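PDB 1ZBP: hypothetical protein VPA1032, which is of unknown function but belongs to the ImpE protein family, joining an N-terminal array of helices to a domain built on antiparallel strands. Local coordinates for residues F142-L152 / Y235-G246. Sequence-based numbering, arbitrary orientation.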
ATOM      1  N   PHE A 142      16.024  15.158   8.273  1.00 32.35           N
ATOM      2  CA  PHE A 142      16.744  13.977   7.779  1.00 30.72           C
ATOM      3  C   PHE A 142      17.236  14.315   6.360  1.00 30.04           C
ATOM      4  O   PHE A 142      16.482  14.865   5.556  1.00 29.27           O
ATOM      5  CB  PHE A 142      15.796  12.766   7.732  1.00 29.85           C
ATOM      6  CG  PHE A 142      15.361  12.285   9.091  1.00 28.77           C
ATOM      7  CD1 PHE A 142      16.219  11.524   9.882  1.00 29.48           C
ATOM      8  CD2 PHE A 142      14.116  12.637   9.604  1.00 26.88           C
ATOM      9  CE1 PHE A 142      15.846  11.123  11.172  1.00 31.04           C
ATOM     10  CE2 PHE A 142      13.737  12.244  10.888  1.00 30.48           C
ATOM     11  CZ  PHE A 142      14.606  11.483  11.681  1.00 29.72           C
ATOM     12  N   SER A 143      18.484  13.976   6.045  1.00 29.81           N
ATOM     13  CA  SER A 143      19.047  14.292   4.728  1.00 30.55           C
ATOM     14  C   SER A 143      18.572  13.398   3.589  1.00 29.97           C
ATOM     15  O   SER A 143      18.855  13.683   2.424  1.00 29.89           O
ATOM     16  CB  SER A 143      20.567  14.223   4.770  1.00 30.38           C
ATOM     17  OG  SER A 143      20.986  12.880   4.920  1.00 32.81           O
ATOM     18  N   ASP A 144      17.855  12.324   3.918  1.00 29.36           N
ATOM     19  CA  ASP A 144      17.366  11.411   2.895  1.00 27.37           C
ATOM     20  C   ASP A 144      16.319  10.433   3.424  1.00 27.17           C
ATOM     21  O   ASP A 144      16.337  10.056   4.595  1.00 24.71           O
ATOM     22  CB  ASP A 144      18.551  10.664   2.283  1.00 31.29           C
ATOM     23  CG  ASP A 144      18.174   9.867   1.044  1.00 34.92           C
ATOM     24  OD1 ASP A 144      17.185  10.235   0.377  1.00 36.22           O
ATOM     25  OD2 ASP A 144      18.884   8.889   0.725  1.00 36.78           O
ATOM     26  N   VAL A 145      15.418  10.023   2.533  1.00 27.40           N
ATOM     27  CA  VAL A 145      14.328   9.116   2.861  1.00 27.28           C
ATOM     28  C   VAL A 145      14.057   8.115   1.731  1.00 28.21           C
ATOM     29  O   VAL A 145      13.987   8.473   0.547  1.00 27.17           O
ATOM     30  CB  VAL A 145      13.033   9.918   3.150  1.00 28.97           C
ATOM     31  CG1 VAL A 145      11.842   8.994   3.241  1.00 26.64           C
ATOM     32  CG2 VAL A 145      13.195  10.679   4.468  1.00 29.58           C
ATOM     33  N   ARG A 146      13.880   6.853   2.102  1.00 27.21           N
ATOM     34  CA  ARG A 146      13.613   5.830   1.114  1.00 28.23           C
ATOM     35  C   ARG A 146      13.009   4.598   1.779  1.00 27.09           C
ATOM     36  O   ARG A 146      13.250   4.359   2.955  1.00 27.98           O
ATOM     37  CB  ARG A 146      14.925   5.492   0.424  1.00 31.22           C
ATOM     38  CG  ARG A 146      14.761   4.782  -0.878  1.00 38.04           C
ATOM     39  CD  ARG A 146      15.014   3.295  -0.718  1.00 40.95           C
ATOM     40  NE  ARG A 146      16.353   3.010  -0.236  1.00 40.19           N
ATOM     41  CZ  ARG A 146      17.000   1.885  -0.517  1.00 45.40           C
ATOM     42  NH1 ARG A 146      16.419   0.960  -1.279  1.00 41.16           N
ATOM     43  NH2 ARG A 146      18.226   1.680  -0.033  1.00 47.55           N
ATOM     44  N   ASP A 147      12.217   3.824   1.046  1.00 27.10           N
ATOM     45  CA  ASP A 147      11.628   2.607   1.621  1.00 28.91           C
ATOM     46  C   ASP A 147      12.737   1.543   1.681  1.00 29.06           C
ATOM     47  O   ASP A 147      13.540   1.436   0.757  1.00 28.67           O
ATOM     48  CB  ASP A 147      10.474   2.104   0.745  1.00 27.39           C
ATOM     49  CG  ASP A 147       9.628   1.037   1.431  1.00 29.10           C
ATOM     50  OD1 ASP A 147      10.189   0.045   1.940  1.00 26.11           O
ATOM     51  OD2 ASP A 147       8.389   1.191   1.457  1.00 27.14           O
ATOM     52  N   ILE A 148      12.793   0.768   2.763  1.00 30.11           N
ATOM     53  CA  ILE A 148      13.831  -0.258   2.898  1.00 30.31           C
ATOM     54  C   ILE A 148      13.704  -1.309   1.790  1.00 30.73           C
ATOM     55  O   ILE A 148      14.708  -1.765   1.235  1.00 30.24           O
ATOM     56  CB  ILE A 148      13.781  -0.938   4.296  1.00 32.51           C
ATOM     57  CG1 ILE A 148      14.223   0.063   5.373  1.00 29.68           C
ATOM     58  CG2 ILE A 148      14.702  -2.175   4.321  1.00 30.06           C
ATOM     59  CD1 ILE A 148      14.090  -0.469   6.808  1.00 33.46           C
ATOM     60  N   ASP A 149      12.461  -1.674   1.484  1.00 31.89           N
ATOM     61  CA  ASP A 149      12.102  -2.619   0.424  1.00 32.44           C
ATOM     62  C   ASP A 149      12.849  -2.235  -0.860  1.00 35.33           C
ATOM     63  O   ASP A 149      12.939  -1.048  -1.189  1.00 36.04           O
ATOM     64  CB  ASP A 149      10.597  -2.511   0.174  1.00 31.79           C
ATOM     65  CG  ASP A 149      10.071  -3.576  -0.762  1.00 33.19           C
ATOM     66  OD1 ASP A 149       9.798  -4.703  -0.300  1.00 32.17           O
ATOM     67  OD2 ASP A 149       9.939  -3.285  -1.963  1.00 34.02           O
ATOM     68  N   ASP A 150      13.373  -3.214  -1.597  1.00 36.53           N
ATOM     69  CA  ASP A 150      14.105  -2.912  -2.839  1.00 36.88           C
ATOM     70  C   ASP A 150      13.224  -2.760  -4.071  1.00 36.46           C
ATOM     71  O   ASP A 150      13.681  -2.273  -5.106  1.00 37.15           O
ATOM     72  CB  ASP A 150      15.167  -3.973  -3.107  1.00 37.18           C
ATOM     73  CG  ASP A 150      16.384  -3.784  -2.252  1.00 38.10           C
ATOM     74  OD1 ASP A 150      16.984  -4.808  -1.851  1.00 41.06           O
ATOM     75  OD2 ASP A 150      16.751  -2.613  -1.985  1.00 34.40           O
ATOM     76  N   ARG A 151      11.969  -3.181  -3.962  1.00 36.19           N
ATOM     77  CA  ARG A 151      11.032  -3.052  -5.070  1.00 36.78           C
ATOM     78  C   ARG A 151      10.506  -1.607  -5.098  1.00 36.51           C
ATOM     79  O   ARG A 151      10.502  -0.947  -6.148  1.00 37.15           O
ATOM     80  CB  ARG A 151       9.871  -4.046  -4.902  1.00 37.52           C
ATOM     81  CG  ARG A 151       8.576  -3.640  -5.605  1.00 39.62           C
ATOM     82  CD  ARG A 151       8.341  -4.457  -6.856  1.00 41.85           C
ATOM     83  NE  ARG A 151       8.353  -5.882  -6.545  1.00 42.16           N
ATOM     84  CZ  ARG A 151       7.508  -6.458  -5.705  1.00 42.30           C
ATOM     85  NH1 ARG A 151       6.584  -5.724  -5.110  1.00 47.30           N
ATOM     86  NH2 ARG A 151       7.604  -7.751  -5.432  1.00 41.70           N
ATOM     87  N   LEU A 152      10.074  -1.116  -3.939  1.00 32.80           N
ATOM     88  CA  LEU A 152       9.544   0.245  -3.834  1.00 31.40           C
ATOM     89  C   LEU A 152      10.629   1.322  -3.900  1.00 30.09           C
ATOM     90  O   LEU A 152      10.427   2.363  -4.520  1.00 31.42           O
ATOM     91  CB  LEU A 152       8.730   0.385  -2.539  1.00 29.87           C
ATOM     92  CG  LEU A 152       7.209   0.196  -2.628  1.00 26.34           C
ATOM     93  CD1 LEU A 152       6.832  -0.691  -3.809  1.00 23.57           C
ATOM     94  CD2 LEU A 152       6.700  -0.356  -1.310  1.00 25.00           C
ATOM     95  N   TYR A 235      16.333  -7.209  -1.201  1.00 48.10           N
ATOM     96  CA  TYR A 235      15.470  -7.664  -0.112  1.00 44.71           C
ATOM     97  C   TYR A 235      14.045  -7.119  -0.259  1.00 42.54           C
ATOM     98  O   TYR A 235      13.839  -5.908  -0.323  1.00 42.43           O
ATOM     99  CB  TYR A 235      16.059  -7.213   1.227  1.00 43.56           C
ATOM    100  CG  TYR A 235      17.438  -7.761   1.497  1.00 43.33           C
ATOM    101  CD1 TYR A 235      17.611  -9.025   2.066  1.00 44.88           C
ATOM    102  CD2 TYR A 235      18.581  -7.037   1.145  1.00 42.59           C
ATOM    103  CE1 TYR A 235      18.890  -9.555   2.270  1.00 43.86           C
ATOM    104  CE2 TYR A 235      19.860  -7.558   1.348  1.00 42.16           C
ATOM    105  CZ  TYR A 235      20.010  -8.811   1.906  1.00 42.74           C
ATOM    106  OH  TYR A 235      21.273  -9.328   2.102  1.00 43.19           O
ATOM    107  N   LEU A 236      13.063  -8.012  -0.328  1.00 40.54           N
ATOM    108  CA  LEU A 236      11.672  -7.588  -0.448  1.00 37.25           C
ATOM    109  C   LEU A 236      11.093  -7.533   0.952  1.00 34.13           C
ATOM    110  O   LEU A 236      11.719  -7.988   1.887  1.00 37.43           O
ATOM    111  CB  LEU A 236      10.870  -8.564  -1.302  1.00 33.73           C
ATOM    112  CG  LEU A 236      11.298  -8.690  -2.757  1.00 36.61           C
ATOM    113  CD1 LEU A 236      10.257  -9.527  -3.496  1.00 37.13           C
ATOM    114  CD2 LEU A 236      11.428  -7.317  -3.404  1.00 34.88           C
ATOM    115  N   GLY A 237       9.899  -6.982   1.107  1.00 32.85           N
ATOM    116  CA  GLY A 237       9.331  -6.894   2.437  1.00 30.88           C
ATOM    117  C   GLY A 237       8.065  -7.691   2.626  1.00 30.34           C
ATOM    118  O   GLY A 237       7.456  -8.150   1.661  1.00 29.86           O
ATOM    119  N   LEU A 238       7.677  -7.858   3.883  1.00 29.73           N
ATOM    120  CA  LEU A 238       6.473  -8.592   4.225  1.00 31.82           C
ATOM    121  C   LEU A 238       5.904  -7.950   5.483  1.00 31.33           C
ATOM    122  O   LEU A 238       6.595  -7.822   6.503  1.00 32.36           O
ATOM    123  CB  LEU A 238       6.789 -10.067   4.492  1.00 33.63           C
ATOM    124  CG  LEU A 238       7.482 -10.859   3.380  1.00 37.44           C
ATOM    125  CD1 LEU A 238       7.854 -12.248   3.877  1.00 37.24           C
ATOM    126  CD2 LEU A 238       6.569 -10.952   2.181  1.00 38.39           C
ATOM    127  N   GLY A 239       4.648  -7.537   5.411  1.00 27.78           N
ATOM    128  CA  GLY A 239       4.033  -6.911   6.564  1.00 28.13           C
ATOM    129  C   GLY A 239       4.194  -5.401   6.554  1.00 27.15           C
ATOM    130  O   GLY A 239       4.374  -4.811   5.497  1.00 25.82           O
ATOM    131  N   LEU A 240       4.140  -4.791   7.739  1.00 25.39           N
ATOM    132  CA  LEU A 240       4.242  -3.338   7.926  1.00 25.78           C
ATOM    133  C   LEU A 240       5.484  -2.704   7.271  1.00 27.00           C
ATOM    134  O   LEU A 240       6.588  -3.174   7.454  1.00 30.26           O
ATOM    135  CB  LEU A 240       4.231  -3.045   9.436  1.00 23.73           C
ATOM    136  CG  LEU A 240       4.093  -1.577   9.841  1.00 22.60           C
ATOM    137  CD1 LEU A 240       2.693  -1.082   9.453  1.00 17.74           C
ATOM    138  CD2 LEU A 240       4.335  -1.420  11.338  1.00 12.31           C
ATOM    139  N   LYS A 241       5.308  -1.634   6.508  1.00 27.90           N
ATOM    140  CA  LYS A 241       6.447  -0.996   5.869  1.00 27.56           C
ATOM    141  C   LYS A 241       7.359  -0.342   6.908  1.00 27.20           C
ATOM    142  O   LYS A 241       6.900   0.103   7.964  1.00 26.43           O
ATOM    143  CB  LYS A 241       5.962   0.033   4.834  1.00 29.68           C
ATOM    144  CG  LYS A 241       5.138  -0.580   3.685  1.00 28.22           C
ATOM    145  CD  LYS A 241       4.783   0.435   2.591  1.00 24.14           C
ATOM    146  CE  LYS A 241       3.963  -0.217   1.463  1.00 23.42           C
ATOM    147  NZ  LYS A 241       3.643   0.748   0.353  1.00 25.76           N
ATOM    148  N   CYS A 242       8.651  -0.285   6.600  1.00 26.19           N
ATOM    149  CA  CYS A 242       9.656   0.293   7.499  1.00 28.78           C
ATOM    150  C   CYS A 242      10.464   1.114   6.486  1.00 25.70           C
ATOM    151  O   CYS A 242      10.795   0.607   5.432  1.00 26.25           O
ATOM    152  CB  CYS A 242      10.504  -0.844   8.154  1.00 30.41           C
ATOM    153  SG  CYS A 242      11.135  -0.647   9.930  1.00 41.31           S
ATOM    154  N   TRP A 243      10.739   2.380   6.794  1.00 24.91           N
ATOM    155  CA  TRP A 243      11.480   3.278   5.911  1.00 26.30           C
ATOM    156  C   TRP A 243      12.823   3.664   6.512  1.00 26.56           C
ATOM    157  O   TRP A 243      12.987   3.724   7.729  1.00 24.61           O
ATOM    158  CB  TRP A 243      10.688   4.584   5.649  1.00 27.14           C
ATOM    159  CG  TRP A 243       9.551   4.482   4.658  1.00 30.98           C
ATOM    160  CD1 TRP A 243       9.081   3.350   4.069  1.00 31.27           C
ATOM    161  CD2 TRP A 243       8.736   5.562   4.160  1.00 33.41           C
ATOM    162  NE1 TRP A 243       8.028   3.649   3.235  1.00 34.55           N
ATOM    163  CE2 TRP A 243       7.795   5.000   3.272  1.00 34.04           C
ATOM    164  CE3 TRP A 243       8.709   6.952   4.381  1.00 35.30           C
ATOM    165  CZ2 TRP A 243       6.840   5.764   2.603  1.00 35.07           C
ATOM    166  CZ3 TRP A 243       7.752   7.721   3.712  1.00 34.05           C
ATOM    167  CH2 TRP A 243       6.832   7.120   2.834  1.00 35.33           C
ATOM    168  N   LEU A 244      13.777   3.935   5.637  1.00 26.14           N
ATOM    169  CA  LEU A 244      15.098   4.362   6.057  1.00 30.39           C
ATOM    170  C   LEU A 244      15.066   5.892   6.013  1.00 31.43           C
ATOM    171  O   LEU A 244      15.000   6.475   4.935  1.00 30.02           O
ATOM    172  CB  LEU A 244      16.139   3.829   5.075  1.00 31.78           C
ATOM    173  CG  LEU A 244      17.609   4.074   5.417  1.00 36.85           C
ATOM    174  CD1 LEU A 244      17.955   3.385   6.751  1.00 36.51           C
ATOM    175  CD2 LEU A 244      18.481   3.526   4.291  1.00 36.32           C
ATOM    176  N   VAL A 245      15.086   6.540   7.174  1.00 33.02           N
ATOM    177  CA  VAL A 245      15.071   8.004   7.224  1.00 35.65           C
ATOM    178  C   VAL A 245      16.397   8.446   7.803  1.00 37.81           C
ATOM    179  O   VAL A 245      16.652   8.286   8.999  1.00 38.77           O
ATOM    180  CB  VAL A 245      13.933   8.567   8.122  1.00 35.02           C
ATOM    181  CG1 VAL A 245      12.594   8.415   7.444  1.00 38.01           C
ATOM    182  CG2 VAL A 245      13.912   7.843   9.446  1.00 37.59           C
ATOM    183  N   GLY A 246      17.249   9.001   6.953  1.00 38.08           N
ATOM    184  CA  GLY A 246      18.546   9.414   7.436  1.00 39.95           C
ATOM    185  C   GLY A 246      19.410   8.194   7.692  1.00 40.86           C
ATOM    186  O   GLY A 246      19.853   7.549   6.751  1.00 42.73           O
TER
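Val245 lays its CB over one face of the Phe142 ring, 4.2 Å from the centroid, a CH-pi contact displaced toward the rim. Over one face of the Trp243 indole lies the backbone N of Asp147, while Val145 CG1 approaches the ring obliquely and packs on CE3. The Asp147 carboxylate, its plane 57° from the indole, accepts a weak hydrogen bond from Trp243 NE1 at OD2 (3.1 Å); OD1 forms an Asx turn with Asp149 N and is also hydrogen-bonded to Tyr210 OH. Leu236 CD2 covers one face of the Arg151 guanidinium, whose NH2 forms a salt bridge with Asp212. Between these groups, Arg146 and Leu244 form the hydrogen-bonded pair of an antiparallel bridge, with Leu244 N to Arg146 O at 2.8 Å. Past the strand, aspartate side chains join the backbone bonds. With CG beside its own N (chi1 -78°), Asp150 turns OD1 to Tyr235 N at 2.6 Å, and Tyr235 O receives Asp150 N in return. Asp149 OD2 accepts Arg151 N from above the carboxylate plane, an Asx turn, and Leu152 N at its anti lone pair; OD1 meets Gly237 N weakly. Strand 140-147 runs between 135-137 and 242-245 in the large antiparallel sheet, while the turn after it reaches 235-239, which pairs with 224-228 and touches helix 98-113 through Leu236.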